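Local coordinates for uricase (PDB 2YZC), which catalyses the oxidation of uric acid by molecular oxygen to 5-hydroxyisourate, the step that leads on toward allantoin, at residues A[241-255]-A[269-283]. Residues are numbered along the deposited sequence; the frame is centred on the assembly and turned at random.
Sequences DEIKMSLPNKHHFLV and FYAADRPYGLIEATI. With 1AL (allantoate ion), chain I.
Ser246 and Glu280 face each other as a non-hydrogen-bonded pair of the antiparallel ladder between strands 241-249 and 276-283. Following Glu280 outward, CB lies 3.5 Å from Met245 O, CG passes Ser246 OG at 3.9 Å, and CD lies 3.6 Å from the same hydroxyl. OE1 accepts a 2.7 Å hydrogen bond from Ser246 OG, on the anti side and 34° out of the carboxylate plane; OE2 is taken by Gln19 of a second subunit. The hydroxyl reaches OE1 because Ser246 OG stands anti to its own nitrogen (chi1 -177°). An alanine at Glu280 would strip Ser246 OG of this acceptor and is likely to leave Gln19 of the neighbouring subunit without its mate. On the face carrying Leu247, Asn249 and Ile279, Asn249 ND2 donates to allantoate O6 at 2.8 Å; just past this ladder, His251, of the charge relay system, presents NE2 edge-on in a weak bond to O7. Thr67 and Asp68 of the second subunit also hold the ligand, an intersubunit site characteristic of the tunnelling (T-)fold. Strand 182-192 flanks 241-249, a second subunit's strand extends the sheet past 276-283, and Met226 of helix 222-236 packs on Met245, Ile279 and Ala281.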
loop_
_atom_site.group_PDB
_atom_site.type_symbol
_atom_site.label_atom_id
_atom_site.label_comp_id
_atom_site.label_asym_id
_atom_site.label_seq_id
_atom_site.Cartn_x
_atom_site.Cartn_y
_atom_site.Cartn_z
ATOM N N ASP A 241 26.555 -16.575 12.087
ATOM C CA ASP A 241 27.446 -17.032 11.020
ATOM C C ASP A 241 27.479 -16.106 9.818
ATOM O O ASP A 241 28.470 -16.061 9.084
ATOM C CB ASP A 241 27.047 -18.429 10.553
ATOM C CG ASP A 241 27.887 -19.514 11.192
ATOM O OD1 ASP A 241 28.735 -19.182 12.048
ATOM O OD2 ASP A 241 27.695 -20.695 10.835
ATOM N N GLU A 242 26.396 -15.370 9.605
ATOM C CA GLU A 242 26.338 -14.468 8.472
ATOM C C GLU A 242 25.183 -13.494 8.594
ATOM O O GLU A 242 24.194 -13.756 9.271
ATOM C CB GLU A 242 26.180 -15.263 7.175
ATOM C CG GLU A 242 25.022 -16.254 7.215
ATOM C CD GLU A 242 24.819 -16.968 5.896
ATOM O OE1 GLU A 242 24.134 -18.016 5.887
ATOM O OE2 GLU A 242 25.336 -16.476 4.870
ATOM N N ILE A 243 25.329 -12.360 7.932
ATOM C CA ILE A 243 24.284 -11.356 7.936
ATOM C C ILE A 243 24.159 -10.863 6.508
ATOM O O ILE A 243 25.161 -10.646 5.821
ATOM C CB ILE A 243 24.623 -10.188 8.890
ATOM C CG1 ILE A 243 23.506 -9.137 8.837
ATOM C CG2 ILE A 243 25.964 -9.573 8.516
ATOM C CD1 ILE A 243 23.646 -8.044 9.866
ATOM N N LYS A 244 22.923 -10.729 6.051
ATOM C CA LYS A 244 22.658 -10.260 4.705
ATOM C C LYS A 244 21.909 -8.953 4.817
ATOM O O LYS A 244 21.027 -8.813 5.662
ATOM C CB LYS A 244 21.799 -11.262 3.937
ATOM C CG LYS A 244 22.484 -12.583 3.656
ATOM C CD LYS A 244 21.637 -13.450 2.745
ATOM C CE LYS A 244 22.439 -14.630 2.219
ATOM N NZ LYS A 244 21.666 -15.380 1.195
ATOM N N MET A 245 22.264 -8.000 3.967
ATOM C CA MET A 245 21.592 -6.715 3.982
ATOM C C MET A 245 21.176 -6.301 2.584
ATOM O O MET A 245 21.835 -6.631 1.592
ATOM C CB MET A 245 22.503 -5.649 4.587
ATOM C CG MET A 245 22.760 -5.843 6.065
ATOM S SD MET A 245 24.077 -4.779 6.666
ATOM C CE MET A 245 25.458 -5.866 6.473
ATOM N N SER A 246 20.061 -5.581 2.527
ATOM C CA SER A 246 19.513 -5.070 1.284
ATOM C C SER A 246 19.244 -3.608 1.615
ATOM O O SER A 246 18.315 -3.291 2.360
ATOM C CB SER A 246 18.212 -5.794 0.941
ATOM O OG SER A 246 17.704 -5.347 -0.301
ATOM N N LEU A 247 20.074 -2.723 1.072
ATOM C CA LEU A 247 19.957 -1.303 1.355
ATOM C C LEU A 247 19.701 -0.428 0.145
ATOM O O LEU A 247 20.527 -0.347 -0.759
ATOM C CB LEU A 247 21.231 -0.808 2.041
ATOM C CG LEU A 247 21.710 -1.560 3.284
ATOM C CD1 LEU A 247 22.984 -0.920 3.800
ATOM C CD2 LEU A 247 20.626 -1.531 4.353
ATOM N N PRO A 248 18.538 0.234 0.102
ATOM C CA PRO A 248 18.278 1.096 -1.048
ATOM C C PRO A 248 18.991 2.422 -0.816
ATOM O O PRO A 248 19.192 2.832 0.331
ATOM C CB PRO A 248 16.758 1.262 -1.020
ATOM C CG PRO A 248 16.447 1.209 0.445
ATOM C CD PRO A 248 17.321 0.055 0.915
ATOM N N ASN A 249 19.420 3.071 -1.890
ATOM C CA ASN A 249 20.035 4.374 -1.736
ATOM C C ASN A 249 18.899 5.303 -2.148
ATOM O O ASN A 249 18.685 5.545 -3.338
ATOM C CB ASN A 249 21.229 4.565 -2.665
ATOM C CG ASN A 249 22.119 5.713 -2.217
ATOM O OD1 ASN A 249 21.646 6.659 -1.594
ATOM N ND2 ASN A 249 23.408 5.633 -2.528
ATOM N N LYS A 250 18.152 5.786 -1.160
ATOM C CA LYS A 250 17.009 6.659 -1.404
ATOM C C LYS A 250 17.514 8.065 -1.656
ATOM O O LYS A 250 17.863 8.798 -0.735
ATOM C CB LYS A 250 16.060 6.605 -0.207
ATOM C CG LYS A 250 15.712 5.164 0.163
ATOM C CD LYS A 250 14.438 5.050 0.968
ATOM C CE LYS A 250 14.573 5.658 2.336
ATOM N NZ LYS A 250 13.297 5.493 3.080
ATOM N N HIS A 251 17.547 8.419 -2.931
ATOM C CA HIS A 251 18.075 9.699 -3.373
ATOM C C HIS A 251 17.386 10.965 -2.910
ATOM O O HIS A 251 16.179 11.131 -3.048
ATOM C CB HIS A 251 18.162 9.703 -4.900
ATOM C CG HIS A 251 18.924 8.544 -5.463
ATOM N ND1 HIS A 251 18.426 7.742 -6.467
ATOM C CD2 HIS A 251 20.148 8.049 -5.159
ATOM C CE1 HIS A 251 19.310 6.803 -6.759
ATOM N NE2 HIS A 251 20.363 6.967 -5.979
ATOM N N HIS A 252 18.193 11.853 -2.345
ATOM C CA HIS A 252 17.748 13.161 -1.899
ATOM C C HIS A 252 18.585 14.073 -2.773
ATOM O O HIS A 252 19.758 14.320 -2.488
ATOM C CB HIS A 252 18.072 13.379 -0.419
ATOM C CG HIS A 252 17.108 12.706 0.506
ATOM N ND1 HIS A 252 16.904 11.344 0.502
ATOM C CD2 HIS A 252 16.257 13.211 1.431
ATOM C CE1 HIS A 252 15.968 11.037 1.382
ATOM N NE2 HIS A 252 15.558 12.152 1.960
ATOM N N PHE A 253 17.987 14.532 -3.866
ATOM C CA PHE A 253 18.687 15.393 -4.810
ATOM C C PHE A 253 18.773 16.828 -4.330
ATOM O O PHE A 253 17.770 17.422 -3.945
ATOM C CB PHE A 253 17.983 15.347 -6.166
ATOM C CG PHE A 253 17.981 13.989 -6.797
ATOM C CD1 PHE A 253 19.148 13.460 -7.345
ATOM C CD2 PHE A 253 16.816 13.228 -6.835
ATOM C CE1 PHE A 253 19.154 12.188 -7.926
ATOM C CE2 PHE A 253 16.809 11.957 -7.413
ATOM C CZ PHE A 253 17.978 11.438 -7.958
ATOM N N LEU A 254 19.983 17.378 -4.351
ATOM C CA LEU A 254 20.206 18.760 -3.945
ATOM C C LEU A 254 19.570 19.587 -5.054
ATOM O O LEU A 254 20.012 19.541 -6.199
ATOM C CB LEU A 254 21.708 19.044 -3.862
ATOM C CG LEU A 254 22.172 20.410 -3.349
ATOM C CD1 LEU A 254 21.782 20.580 -1.891
ATOM C CD2 LEU A 254 23.689 20.514 -3.509
ATOM N N VAL A 255 18.527 20.337 -4.719
ATOM C CA VAL A 255 17.822 21.133 -5.710
ATOM C C VAL A 255 18.660 22.283 -6.264
ATOM O O VAL A 255 19.353 22.974 -5.521
ATOM C CB VAL A 255 16.498 21.692 -5.123
ATOM C CG1 VAL A 255 15.749 22.499 -6.177
ATOM C CG2 VAL A 255 15.626 20.529 -4.633
ATOM N N PHE A 269 16.548 19.718 -0.376
ATOM C CA PHE A 269 16.539 18.499 -1.182
ATOM C C PHE A 269 15.170 17.993 -1.626
ATOM O O PHE A 269 14.148 18.236 -0.979
ATOM C CB PHE A 269 17.223 17.349 -0.422
ATOM C CG PHE A 269 18.604 17.673 0.076
ATOM C CD1 PHE A 269 18.785 18.476 1.201
ATOM C CD2 PHE A 269 19.725 17.167 -0.577
ATOM C CE1 PHE A 269 20.073 18.771 1.670
ATOM C CE2 PHE A 269 21.010 17.454 -0.121
ATOM C CZ PHE A 269 21.185 18.257 1.007
ATOM N N TYR A 270 15.177 17.271 -2.740
ATOM C CA TYR A 270 13.982 16.642 -3.284
ATOM C C TYR A 270 14.173 15.153 -2.978
ATOM O O TYR A 270 15.134 14.545 -3.445
ATOM C CB TYR A 270 13.911 16.879 -4.799
ATOM C CG TYR A 270 13.097 15.861 -5.580
ATOM C CD1 TYR A 270 13.617 15.268 -6.735
ATOM C CD2 TYR A 270 11.809 15.498 -5.177
ATOM C CE1 TYR A 270 12.879 14.340 -7.468
ATOM C CE2 TYR A 270 11.060 14.570 -5.905
ATOM C CZ TYR A 270 11.601 13.997 -7.047
ATOM O OH TYR A 270 10.866 13.089 -7.772
ATOM N N ALA A 271 13.290 14.574 -2.172
ATOM C CA ALA A 271 13.407 13.154 -1.842
ATOM C C ALA A 271 12.632 12.340 -2.876
ATOM O O ALA A 271 11.410 12.221 -2.788
ATOM C CB ALA A 271 12.856 12.890 -0.440
ATOM N N ALA A 272 13.346 11.783 -3.850
ATOM C CA ALA A 272 12.725 10.992 -4.913
ATOM C C ALA A 272 12.250 9.610 -4.464
ATOM O O ALA A 272 12.863 8.984 -3.606
ATOM C CB ALA A 272 13.701 10.843 -6.075
ATOM N N ASP A 273 11.157 9.138 -5.061
ATOM C CA ASP A 273 10.602 7.825 -4.742
ATOM C C ASP A 273 11.326 6.744 -5.538
ATOM O O ASP A 273 11.937 5.841 -4.967
ATOM C CB ASP A 273 9.109 7.785 -5.083
ATOM C CG ASP A 273 8.289 8.722 -4.219
ATOM O OD1 ASP A 273 7.188 9.118 -4.655
ATOM O OD2 ASP A 273 8.737 9.053 -3.102
ATOM N N ARG A 274 11.245 6.842 -6.860
ATOM C CA ARG A 274 11.889 5.883 -7.754
ATOM C C ARG A 274 12.489 6.641 -8.940
ATOM O O ARG A 274 11.989 7.698 -9.330
ATOM C CB ARG A 274 10.866 4.858 -8.252
ATOM C CG ARG A 274 10.176 4.081 -7.135
ATOM C CD ARG A 274 9.246 3.009 -7.678
ATOM N NE ARG A 274 8.120 3.573 -8.416
ATOM C CZ ARG A 274 7.239 2.848 -9.094
ATOM N NH1 ARG A 274 7.355 1.525 -9.128
ATOM N NH2 ARG A 274 6.243 3.444 -9.738
ATOM N N PRO A 275 13.580 6.119 -9.523
ATOM C CA PRO A 275 14.255 4.880 -9.123
ATOM C C PRO A 275 15.159 5.093 -7.908
ATOM O O PRO A 275 15.293 6.212 -7.409
ATOM C CB PRO A 275 15.035 4.503 -10.379
ATOM C CG PRO A 275 15.470 5.850 -10.897
ATOM C CD PRO A 275 14.212 6.708 -10.720
ATOM N N TYR A 276 15.763 4.016 -7.420
ATOM C CA TYR A 276 16.665 4.106 -6.282
ATOM C C TYR A 276 17.783 3.091 -6.438
ATOM O O TYR A 276 17.612 2.059 -7.083
ATOM C CB TYR A 276 15.929 3.846 -4.958
ATOM C CG TYR A 276 15.086 2.584 -4.940
ATOM C CD1 TYR A 276 13.799 2.584 -5.468
ATOM C CD2 TYR A 276 15.576 1.389 -4.398
ATOM C CE1 TYR A 276 13.009 1.433 -5.462
ATOM C CE2 TYR A 276 14.787 0.223 -4.389
ATOM C CZ TYR A 276 13.505 0.261 -4.923
ATOM O OH TYR A 276 12.700 -0.855 -4.917
ATOM N N GLY A 277 18.937 3.394 -5.863
ATOM C CA GLY A 277 20.028 2.445 -5.940
ATOM C C GLY A 277 19.678 1.326 -4.974
ATOM O O GLY A 277 19.005 1.562 -3.969
ATOM N N LEU A 278 20.102 0.106 -5.281
ATOM C CA LEU A 278 19.836 -1.027 -4.403
ATOM C C LEU A 278 21.145 -1.787 -4.260
ATOM O O LEU A 278 21.620 -2.408 -5.213
ATOM C CB LEU A 278 18.752 -1.928 -4.989
ATOM C CG LEU A 278 18.344 -3.124 -4.124
ATOM C CD1 LEU A 278 17.888 -2.639 -2.743
ATOM C CD2 LEU A 278 17.236 -3.903 -4.821
ATOM N N ILE A 279 21.736 -1.691 -3.073
ATOM C CA ILE A 279 23.014 -2.328 -2.763
ATOM C C ILE A 279 22.755 -3.487 -1.802
ATOM O O ILE A 279 22.128 -3.305 -0.757
ATOM C CB ILE A 279 23.985 -1.297 -2.119
ATOM C CG1 ILE A 279 24.592 -0.390 -3.197
ATOM C CG2 ILE A 279 25.112 -2.006 -1.388
ATOM C CD1 ILE A 279 23.591 0.398 -4.022
ATOM N N GLU A 280 23.238 -4.676 -2.157
ATOM C CA GLU A 280 23.007 -5.848 -1.320
ATOM C C GLU A 280 24.255 -6.710 -1.172
ATOM O O GLU A 280 25.068 -6.816 -2.095
ATOM C CB GLU A 280 21.875 -6.688 -1.919
ATOM C CG GLU A 280 20.799 -5.854 -2.616
ATOM C CD GLU A 280 19.590 -6.669 -3.032
ATOM O OE1 GLU A 280 18.742 -6.956 -2.164
ATOM O OE2 GLU A 280 19.492 -7.028 -4.225
ATOM N N ALA A 281 24.399 -7.340 -0.012
ATOM C CA ALA A 281 25.558 -8.183 0.225
ATOM C C ALA A 281 25.416 -9.082 1.438
ATOM O O ALA A 281 24.611 -8.834 2.337
ATOM C CB ALA A 281 26.804 -7.329 0.377
ATOM N N THR A 282 26.228 -10.132 1.435
ATOM C CA THR A 282 26.280 -11.101 2.512
ATOM C C THR A 282 27.664 -10.975 3.139
ATOM O O THR A 282 28.677 -11.033 2.435
ATOM C CB THR A 282 26.134 -12.541 1.987
ATOM O OG1 THR A 282 24.922 -12.669 1.235
ATOM C CG2 THR A 282 26.112 -13.525 3.148
ATOM N N ILE A 283 27.706 -10.776 4.449
ATOM C CA ILE A 283 28.967 -10.689 5.173
ATOM C C ILE A 283 28.990 -11.982 5.987
ATOM O O ILE A 283 28.087 -12.228 6.789
ATOM C CB ILE A 283 28.998 -9.467 6.109
ATOM C CG1 ILE A 283 28.855 -8.180 5.295
ATOM C CG2 ILE A 283 30.299 -9.437 6.888
ATOM C CD1 ILE A 283 29.980 -7.952 4.300
HETATM C C1 1AL I . 26.924 4.166 -4.212
HETATM O O2 1AL I . 27.434 4.072 -3.084
HETATM N N3 1AL I . 27.058 3.200 -5.161
HETATM N N4 1AL I . 26.198 5.339 -4.415
HETATM C C5 1AL I . 23.827 4.377 -5.187
HETATM O O6 1AL I . 23.875 3.532 -4.274
HETATM O O7 1AL I . 22.831 4.645 -5.877
HETATM C C8 1AL I . 25.037 5.353 -5.307
HETATM C C9 1AL I . 25.202 5.744 -7.719
HETATM O O10 1AL I . 24.567 6.323 -8.625
HETATM N N11 1AL I . 25.897 4.582 -7.932
HETATM N N12 1AL I . 25.252 6.223 -6.456
HETATM O O HOH W 1 15.722 8.753 -8.344
HETATM O O HOH W 2 15.351 7.262 -4.803
HETATM O O HOH W 3 14.452 9.526 -1.552
#